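Local coordinates for aldehyde dehydrogenase (Bartonella henselae, PDB 3I44), which probably catalyses the oxidation of aldehydes to carboxylic acids with a nicotinamide cofactor, as other members of the aldehyde dehydrogenase family do, at residues A[366-371]-A[386-391]; A[277-282]-A[307-312]; A[431-436]-A[450-455]. The protein carries 1 engineered substitution. All coordinates share one frame; numbering follows the deposited sequence.

Contact 1: residues A[366-371]-A[386-391]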
loop_
_atom_site.group_PDB
_atom_site.type_symbol
_atom_site.label_atom_id
_atom_site.label_comp_id
_atom_site.label_asym_id
_atom_site.label_seq_id
_atom_site.Cartn_x
_atom_site.Cartn_y
_atom_site.Cartn_z
ATOM N N ALA A 366 -22.723 -0.729 32.397
ATOM C CA ALA A 366 -22.176 0.656 32.399
ATOM C C ALA A 366 -23.204 1.560 33.073
ATOM O O ALA A 366 -24.383 1.251 33.045
ATOM C CB ALA A 366 -21.852 1.151 30.976
ATOM N N THR A 367 -22.784 2.660 33.685
ATOM C CA THR A 367 -23.754 3.673 34.181
ATOM C C THR A 367 -24.394 4.488 33.048
ATOM O O THR A 367 -23.702 5.245 32.347
ATOM C CB THR A 367 -23.077 4.647 35.134
ATOM O OG1 THR A 367 -22.432 3.889 36.151
ATOM C CG2 THR A 367 -24.100 5.637 35.774
ATOM N N LEU A 368 -25.710 4.362 32.885
ATOM C CA LEU A 368 -26.462 5.215 31.985
ATOM C C LEU A 368 -26.674 6.586 32.617
ATOM O O LEU A 368 -27.460 6.724 33.569
ATOM C CB LEU A 368 -27.808 4.590 31.603
ATOM C CG LEU A 368 -28.718 5.358 30.647
ATOM C CD1 LEU A 368 -28.048 5.607 29.288
ATOM C CD2 LEU A 368 -30.042 4.624 30.471
ATOM N N VAL A 369 -25.996 7.606 32.062
ATOM C CA VAL A 369 -26.028 8.962 32.616
ATOM C C VAL A 369 -27.206 9.734 32.108
ATOM O O VAL A 369 -27.871 10.415 32.889
ATOM C CB VAL A 369 -24.727 9.731 32.321
ATOM C CG1 VAL A 369 -24.804 11.198 32.834
ATOM C CG2 VAL A 369 -23.553 8.984 32.912
ATOM N N THR A 370 -27.460 9.653 30.798
ATOM C CA THR A 370 -28.658 10.226 30.196
ATOM C C THR A 370 -28.902 9.608 28.837
ATOM O O THR A 370 -28.056 8.902 28.313
ATOM C CB THR A 370 -28.587 11.762 30.055
ATOM O OG1 THR A 370 -29.753 12.224 29.356
ATOM C CG2 THR A 370 -27.323 12.201 29.296
ATOM N N GLY A 371 -30.055 9.887 28.259
ATOM C CA GLY A 371 -30.462 9.226 27.016
ATOM C C GLY A 371 -30.730 7.752 27.246
ATOM O O GLY A 371 -31.040 7.327 28.371
ATOM N N ARG A 386 -31.489 9.128 20.681
ATOM C CA ARG A 386 -31.334 10.057 21.788
ATOM C C ARG A 386 -29.862 10.264 22.097
ATOM O O ARG A 386 -29.134 9.284 22.285
ATOM C CB ARG A 386 -32.017 9.488 23.049
ATOM C CG ARG A 386 -33.514 9.299 22.933
ATOM C CD ARG A 386 -34.074 8.329 23.971
ATOM N NE ARG A 386 -33.985 8.851 25.336
ATOM C CZ ARG A 386 -34.115 8.101 26.429
ATOM N NH1 ARG A 386 -34.333 6.796 26.338
ATOM N NH2 ARG A 386 -34.049 8.653 27.636
ATOM N N PRO A 387 -29.419 11.529 22.244
ATOM C CA PRO A 387 -28.069 11.734 22.744
ATOM C C PRO A 387 -27.856 11.001 24.060
ATOM O O PRO A 387 -28.572 11.238 25.036
ATOM C CB PRO A 387 -27.988 13.242 22.936
ATOM C CG PRO A 387 -28.945 13.799 21.994
ATOM C CD PRO A 387 -30.065 12.791 21.864
ATOM N N THR A 388 -26.886 10.108 24.091
ATOM C CA THR A 388 -26.713 9.188 25.207
ATOM C C THR A 388 -25.296 9.247 25.757
ATOM O O THR A 388 -24.321 9.312 24.993
ATOM C CB THR A 388 -27.067 7.731 24.717
ATOM O OG1 THR A 388 -28.424 7.725 24.246
ATOM C CG2 THR A 388 -26.878 6.693 25.824
ATOM N N VAL A 389 -25.179 9.228 27.079
ATOM C CA VAL A 389 -23.900 9.188 27.754
ATOM C C VAL A 389 -23.825 7.979 28.685
ATOM O O VAL A 389 -24.717 7.778 29.520
ATOM C CB VAL A 389 -23.648 10.517 28.541
ATOM C CG1 VAL A 389 -22.359 10.470 29.320
ATOM C CG2 VAL A 389 -23.645 11.738 27.603
ATOM N N PHE A 390 -22.745 7.191 28.567
ATOM C CA PHE A 390 -22.399 6.163 29.540
ATOM C C PHE A 390 -21.148 6.557 30.300
ATOM O O PHE A 390 -20.243 7.159 29.712
ATOM C CB PHE A 390 -22.140 4.827 28.832
ATOM C CG PHE A 390 -23.366 4.176 28.277
ATOM C CD1 PHE A 390 -24.185 3.400 29.100
ATOM C CD2 PHE A 390 -23.717 4.341 26.944
ATOM C CE1 PHE A 390 -25.328 2.780 28.586
ATOM C CE2 PHE A 390 -24.852 3.733 26.422
ATOM C CZ PHE A 390 -25.656 2.937 27.248
ATOM N N ALA A 391 -21.094 6.211 31.591
ATOM C CA ALA A 391 -19.923 6.404 32.438
ATOM C C ALA A 391 -19.558 5.065 33.076
ATOM O O ALA A 391 -20.316 4.089 32.951
ATOM C CB ALA A 391 -20.168 7.481 33.516
HETATM O O HOH W 1 -30.421 12.748 26.295
HETATM O O HOH W 2 -32.577 10.878 28.712
#

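Contact 2: residues A[277-282]-A[307-312]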
loop_
_atom_site.group_PDB
_atom_site.type_symbol
_atom_site.label_atom_id
_atom_site.label_comp_id
_atom_site.label_asym_id
_atom_site.label_seq_id
_atom_site.Cartn_x
_atom_site.Cartn_y
_atom_site.Cartn_z
ATOM N N ASN A 277 -10.408 10.446 23.496
ATOM C CA ASN A 277 -10.230 11.865 23.864
ATOM C C ASN A 277 -9.752 11.907 25.311
ATOM O O ASN A 277 -10.563 11.723 26.255
ATOM C CB ASN A 277 -11.545 12.633 23.725
ATOM C CG ASN A 277 -11.374 14.158 23.878
ATOM O OD1 ASN A 277 -10.270 14.649 24.104
ATOM N ND2 ASN A 277 -12.482 14.901 23.732
ATOM N N ILE A 278 -8.441 12.121 25.475
ATOM C CA ILE A 278 -7.800 12.148 26.764
ATOM C C ILE A 278 -7.838 13.561 27.325
ATOM O O ILE A 278 -7.187 14.487 26.800
ATOM C CB ILE A 278 -6.353 11.668 26.707
ATOM C CG1 ILE A 278 -6.279 10.234 26.190
ATOM C CG2 ILE A 278 -5.704 11.801 28.084
ATOM C CD1 ILE A 278 -4.816 9.753 25.813
ATOM N N ILE A 279 -8.614 13.720 28.394
ATOM C CA ILE A 279 -8.850 15.050 29.008
ATOM C C ILE A 279 -8.259 15.061 30.411
ATOM O O ILE A 279 -8.694 14.337 31.305
ATOM C CB ILE A 279 -10.324 15.419 29.045
ATOM C CG1 ILE A 279 -10.913 15.273 27.632
ATOM C CG2 ILE A 279 -10.525 16.851 29.596
ATOM C CD1 ILE A 279 -12.350 15.743 27.491
ATOM N N PHE A 280 -7.208 15.848 30.561
ATOM C CA PHE A 280 -6.548 16.025 31.839
ATOM C C PHE A 280 -7.247 17.098 32.657
ATOM O O PHE A 280 -7.961 17.937 32.113
ATOM C CB PHE A 280 -5.078 16.393 31.638
ATOM C CG PHE A 280 -4.230 15.245 31.203
ATOM C CD1 PHE A 280 -3.674 14.381 32.145
ATOM C CD2 PHE A 280 -4.005 14.996 29.849
ATOM C CE1 PHE A 280 -2.898 13.327 31.759
ATOM C CE2 PHE A 280 -3.236 13.916 29.450
ATOM C CZ PHE A 280 -2.663 13.088 30.400
ATOM N N ALA A 281 -7.029 17.047 33.979
ATOM C CA ALA A 281 -7.573 18.054 34.920
ATOM C C ALA A 281 -7.160 19.499 34.558
ATOM O O ALA A 281 -7.848 20.466 34.891
ATOM C CB ALA A 281 -7.164 17.709 36.382
ATOM N N ASP A 282 -6.024 19.638 33.891
ATOM C CA ASP A 282 -5.513 20.956 33.539
ATOM C C ASP A 282 -5.895 21.378 32.128
ATOM O O ASP A 282 -5.306 22.321 31.592
ATOM C CB ASP A 282 -3.996 21.047 33.781
ATOM C CG ASP A 282 -3.142 20.099 32.869
ATOM O OD1 ASP A 282 -3.671 19.478 31.919
ATOM O OD2 ASP A 282 -1.917 20.000 33.124
ATOM N N THR A 307 -15.195 9.217 20.605
ATOM C CA THR A 307 -16.262 8.456 21.236
ATOM C C THR A 307 -15.892 7.813 22.574
ATOM O O THR A 307 -16.779 7.383 23.295
ATOM C CB THR A 307 -16.833 7.408 20.243
ATOM O OG1 THR A 307 -15.781 6.570 19.730
ATOM C CG2 THR A 307 -17.480 8.118 19.056
ATOM N N ARG A 308 -14.611 7.761 22.918
ATOM C CA ARG A 308 -14.164 7.278 24.228
ATOM C C ARG A 308 -13.489 8.431 24.951
ATOM O O ARG A 308 -12.374 8.845 24.593
ATOM C CB ARG A 308 -13.192 6.112 24.118
ATOM C CG ARG A 308 -13.807 4.846 23.510
ATOM C CD ARG A 308 -12.745 3.763 23.411
ATOM N NE ARG A 308 -11.672 4.136 22.478
ATOM C CZ ARG A 308 -10.380 3.847 22.628
ATOM N NH1 ARG A 308 -9.945 3.175 23.682
ATOM N NH2 ARG A 308 -9.499 4.282 21.725
ATOM N N MET A 309 -14.170 8.979 25.950
ATOM C CA MET A 309 -13.616 10.098 26.692
ATOM C C MET A 309 -12.943 9.561 27.936
ATOM O O MET A 309 -13.622 9.020 28.833
ATOM C CB MET A 309 -14.703 11.101 27.028
ATOM C CG MET A 309 -14.179 12.418 27.650
ATOM S SD MET A 309 -15.501 13.610 28.072
ATOM C CE MET A 309 -15.889 14.390 26.521
ATOM N N LEU A 310 -11.616 9.712 27.996
ATOM C CA LEU A 310 -10.806 9.198 29.100
ATOM C C LEU A 310 -10.423 10.403 29.944
ATOM O O LEU A 310 -9.712 11.290 29.476
ATOM C CB LEU A 310 -9.577 8.427 28.585
ATOM C CG LEU A 310 -9.763 7.512 27.343
ATOM C CD1 LEU A 310 -8.452 6.878 26.946
ATOM C CD2 LEU A 310 -10.816 6.417 27.562
ATOM N N VAL A 311 -10.949 10.458 31.167
ATOM C CA VAL A 311 -10.847 11.646 32.019
ATOM C C VAL A 311 -10.012 11.405 33.276
ATOM O O VAL A 311 -10.186 10.396 33.991
ATOM C CB VAL A 311 -12.238 12.156 32.423
ATOM C CG1 VAL A 311 -12.125 13.498 33.183
ATOM C CG2 VAL A 311 -13.122 12.320 31.181
ATOM N N GLU A 312 -9.086 12.315 33.539
ATOM C CA GLU A 312 -8.277 12.225 34.744
ATOM C C GLU A 312 -9.209 12.161 35.985
ATOM O O GLU A 312 -10.249 12.820 36.040
ATOM C CB GLU A 312 -7.288 13.387 34.804
ATOM C CG GLU A 312 -6.244 13.292 35.913
ATOM C CD GLU A 312 -5.064 14.269 35.709
ATOM O OE1 GLU A 312 -3.979 13.967 36.213
ATOM O OE2 GLU A 312 -5.189 15.302 35.008
#

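Contact 3: residues A[431-436]-A[450-455]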
loop_
_atom_site.group_PDB
_atom_site.type_symbol
_atom_site.label_atom_id
_atom_site.label_comp_id
_atom_site.label_asym_id
_atom_site.label_seq_id
_atom_site.Cartn_x
_atom_site.Cartn_y
_atom_site.Cartn_z
ATOM N N LEU A 431 -7.544 6.037 14.017
ATOM C CA LEU A 431 -7.809 7.066 13.056
ATOM C C LEU A 431 -7.369 8.417 13.677
ATOM O O LEU A 431 -6.229 8.822 13.450
ATOM C CB LEU A 431 -9.247 7.016 12.564
ATOM C CG LEU A 431 -9.640 7.964 11.433
ATOM C CD1 LEU A 431 -8.682 7.890 10.184
ATOM C CD2 LEU A 431 -11.104 7.714 10.978
ATOM N N THR A 432 -8.236 9.074 14.461
ATOM C CA THR A 432 -7.869 10.294 15.227
ATOM C C THR A 432 -8.014 10.037 16.697
ATOM O O THR A 432 -9.073 9.580 17.147
ATOM C CB THR A 432 -8.772 11.494 14.891
ATOM O OG1 THR A 432 -8.781 11.720 13.477
ATOM C CG2 THR A 432 -8.266 12.757 15.573
ATOM N N ASN A 433 -6.971 10.336 17.461
ATOM C CA ASN A 433 -7.067 10.438 18.898
ATOM C C ASN A 433 -6.923 11.924 19.272
ATOM O O ASN A 433 -6.352 12.711 18.500
ATOM C CB ASN A 433 -5.964 9.624 19.569
ATOM C CG ASN A 433 -6.266 8.118 19.605
ATOM O OD1 ASN A 433 -7.390 7.725 19.875
ATOM N ND2 ASN A 433 -5.247 7.284 19.366
ATOM N N TYR A 434 -7.412 12.279 20.466
ATOM C CA TYR A 434 -7.561 13.657 20.919
ATOM C C TYR A 434 -6.969 13.785 22.329
ATOM O O TYR A 434 -7.086 12.871 23.178
ATOM C CB TYR A 434 -9.038 14.069 20.926
ATOM C CG TYR A 434 -9.740 13.938 19.586
ATOM C CD1 TYR A 434 -10.003 15.058 18.814
ATOM C CD2 TYR A 434 -10.142 12.687 19.087
ATOM C CE1 TYR A 434 -10.644 14.952 17.559
ATOM C CE2 TYR A 434 -10.778 12.580 17.861
ATOM C CZ TYR A 434 -11.023 13.721 17.091
ATOM O OH TYR A 434 -11.659 13.652 15.864
ATOM N N ILE A 435 -6.322 14.914 22.594
ATOM C CA ILE A 435 -5.666 15.146 23.918
ATOM C C ILE A 435 -5.961 16.561 24.329
ATOM O O ILE A 435 -5.769 17.490 23.529
ATOM C CB ILE A 435 -4.145 14.990 23.850
ATOM C CG1 ILE A 435 -3.744 13.606 23.313
ATOM C CG2 ILE A 435 -3.470 15.227 25.240
ATOM C CD1 ILE A 435 -2.266 13.520 22.864
ATOM N N GLN A 436 -6.465 16.732 25.559
ATOM C CA GLN A 436 -6.700 18.046 26.127
ATOM C C GLN A 436 -5.887 18.248 27.391
ATOM O O GLN A 436 -6.117 17.573 28.414
ATOM C CB GLN A 436 -8.183 18.260 26.418
ATOM C CG GLN A 436 -9.124 17.593 25.435
ATOM C CD GLN A 436 -8.958 18.032 23.980
ATOM O OE1 GLN A 436 -8.759 19.217 23.660
ATOM N NE2 GLN A 436 -9.123 17.060 23.075
ATOM N N VAL A 450 0.332 7.626 21.625
ATOM C CA VAL A 450 -0.955 7.096 21.150
ATOM C C VAL A 450 -0.793 6.648 19.715
ATOM O O VAL A 450 -0.075 7.280 18.910
ATOM C CB VAL A 450 -2.163 8.083 21.250
ATOM C CG1 VAL A 450 -2.502 8.391 22.706
ATOM C CG2 VAL A 450 -1.903 9.365 20.465
ATOM N N ARG A 451 -1.499 5.576 19.383
ATOM C CA ARG A 451 -1.297 4.902 18.114
ATOM C C ARG A 451 -2.408 5.229 17.159
ATOM O O ARG A 451 -3.406 4.526 17.067
ATOM C CB ARG A 451 -1.143 3.390 18.350
ATOM C CG ARG A 451 -0.648 2.632 17.129
ATOM C CD ARG A 451 0.881 2.527 16.979
ATOM N NE ARG A 451 1.131 1.472 15.978
ATOM C CZ ARG A 451 1.142 1.635 14.647
ATOM N NH1 ARG A 451 0.979 2.844 14.104
ATOM N NH2 ARG A 451 1.326 0.568 13.845
ATOM N N SER A 452 -2.220 6.321 16.416
ATOM C CA SER A 452 -3.195 6.755 15.439
ATOM C C SER A 452 -2.507 7.477 14.281
ATOM O O SER A 452 -1.374 7.941 14.401
ATOM C CB SER A 452 -4.265 7.647 16.092
ATOM O OG SER A 452 -3.701 8.699 16.872
ATOM N N GLY A 453 -3.191 7.562 13.161
ATOM C CA GLY A 453 -2.709 8.342 12.030
ATOM C C GLY A 453 -2.767 9.832 12.262
ATOM O O GLY A 453 -1.998 10.573 11.646
ATOM N N MET A 454 -3.711 10.279 13.105
ATOM C CA MET A 454 -3.913 11.710 13.412
ATOM C C MET A 454 -4.087 11.934 14.902
ATOM O O MET A 454 -4.613 11.070 15.623
ATOM C CB MET A 454 -5.137 12.257 12.670
ATOM C CG MET A 454 -5.013 12.216 11.164
ATOM S SD MET A 454 -6.461 12.597 10.211
ATOM C CE MET A 454 -7.472 11.111 10.557
ATOM N N VAL A 455 -3.621 13.089 15.370
ATOM C CA VAL A 455 -3.799 13.468 16.780
ATOM C C VAL A 455 -4.179 14.942 16.752
ATOM O O VAL A 455 -3.433 15.752 16.223
ATOM C CB VAL A 455 -2.556 13.219 17.617
ATOM C CG1 VAL A 455 -2.749 13.602 19.121
ATOM C CG2 VAL A 455 -2.133 11.760 17.548
HETATM O O HOH W 3 -5.801 4.358 19.494
#

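Contact 1: residues A[366-371]-A[386-391]
Thr367 and Ala391 hold each other by two backbone hydrogen bonds. Ala391 N reaches Thr367 O at 2.9 Å and fairly straight, 163° at the hydrogen, whereas the return bond from Thr367 N to Ala391 O is more bent, 136°. Farther along, Val369 N donates to Val389 O and Val389 N to Thr370 O. Val369 and Thr370 therefore both face Val389, a classic beta bulge in the antiparallel pair at the edge of the seven-stranded sheet. The extra residue turns Val369 toward the neighbouring strand, and its CG2 settles 3.8 Å from Ala391 CB while Val369 CB meets Val389 CG1. Helix 316-329 packs on Val369 and Ala391 through Ile320 and Tyr316, and Phe296 of helix 287-296 on Val389.

Apolar contacts on the other face centre on the Phe390 ring. Leu368 CD1 lies over one of its faces, 4.0 Å from Phe390 CE1, and Ala366 CB approaches obliquely. Leu368 gets there with CG anti to its backbone N (chi1 -179°), and the same methyl touches Thr388 CG2.

Polar contacts close the far end. The Arg386 guanidinium lies flat against the Gly371 carbonyl, whose carbon sits 3.4 Å above its centre. A water bridges Gly371 N and Arg386 NH2, while Arg386 NH1 bonds to Thr373 O.

Contact 2: residues A[277-282]-A[307-312]
Ile279 CD1 packs against Met309 CG at 3.8 Å and is about as close to the sulfur, on the face of the sheet that helix 287-296 covers through Leu288. The methionine runs straight out to SD and then bends at chi3 (-80°), which brings CE alongside the same isoleucine methyl. On the opposite face of the sheet, Ile278 CG1 meets Leu310 CD1 more distantly, at 4.1 Å, under helix 417-425. Between these two layers the backbones are bonded in parallel register: Asn277 N to Arg308 O, Leu310 N to Asn277 O, Ile279 N to Leu310 O and Glu312 N to Ile279 O. Strand 276-279, helix 287-296 and strand 308-312 form a beta-alpha-beta unit, and this is its strand pair.

Past Ile279 the first strand ends, and the paired backbones give way to a single side-chain bridge. Glu312, partly exposed, with CG anti to its backbone N (chi1 -171°) and extended beyond, reaches across so that OE2 accepts from Ala281 N at 2.7 Å through its anti lone pair. That oxygen also lies in the plane of the buried Phe280 ring, at its edge, 3.4 Å from Phe280 CD1. Ring and carboxylate planes stand 84° apart. Ala281 itself is exposed.

Contact 3: residues A[431-436]-A[450-455]
Met454 and Leu431 come together through their torsions: Met454 has CG anti to its own carbonyl carbon (chi1 -63°) and bends at chi3 (-70°), while Leu431 sets CG anti to its backbone N (chi1 -174°). The two side chains lie side by side, pointing the same way, and Leu431 CD1 presses on Met454 CE at 3.5 Å, tighter than usual for two carbons. Met454 CE also comes 3.3 Å from Thr432 OG1. All this sits at the start of the parallel strand pair of a beta-alpha-beta unit, strand 432-436, helix 440-449 and strand 454-457.

Two backbone bonds set the register. Met454 N donates to Leu431 O, and Asn433 N to Met454 O at 3.1 Å. Met454 O also takes a bond from Ser452 OG, 2.8 Å away, and the two donors arrive from opposite faces of the carbonyl plane, so both sides of this oxygen are engaged. The serine hydroxyl thus ties the loop after helix 440-449 to the strand it leads into.

Across from that loop, the Asn433 amide is held at both ends. OD1 accepts from Ala276 N in the adjoining strand, and Asn433 ND2 donates to a water at 3.0 Å while lying against Val450 CB and Ser452 CB. Deeper along the strands, Ile435 CD1 meets Val455 CG1 at 3.8 Å beneath Ala447 of the helix.

The outer side belongs to the dimer. Met454 and Val455 pair in parallel with a strand of the second subunit, continuing the sheet across the interface. Arg451, whose CB is directed away from strand 432-436, divides its guanidinium between two acids of that subunit: NH1 forms a salt bridge with Asp490 OD2 and NH2 with Glu242 OE2.

In the fold
All three contacts belong to one seven-stranded mixed sheet. Contact 2 comes first in sequence, then contact 1, then contact 3, but across the sheet contact 2 lies between the others. Contact 1 forms one margin; strand 408-414 separates it from contact 2, with centres about 17 Å apart. Contacts 2 and 3 are direct neighbours, their centres about 12 Å apart, and strands 276-279 and 432-436 join them: Ile278 N lies 2.8 Å from Tyr434 O, a probable hydrogen bond. Contacts 1 and 3 stand about 24 Å apart between centres. The sheet thus runs from an antiparallel margin within the chain to a parallel one continued by the second subunit, joining this part of the fold to the partner subunit.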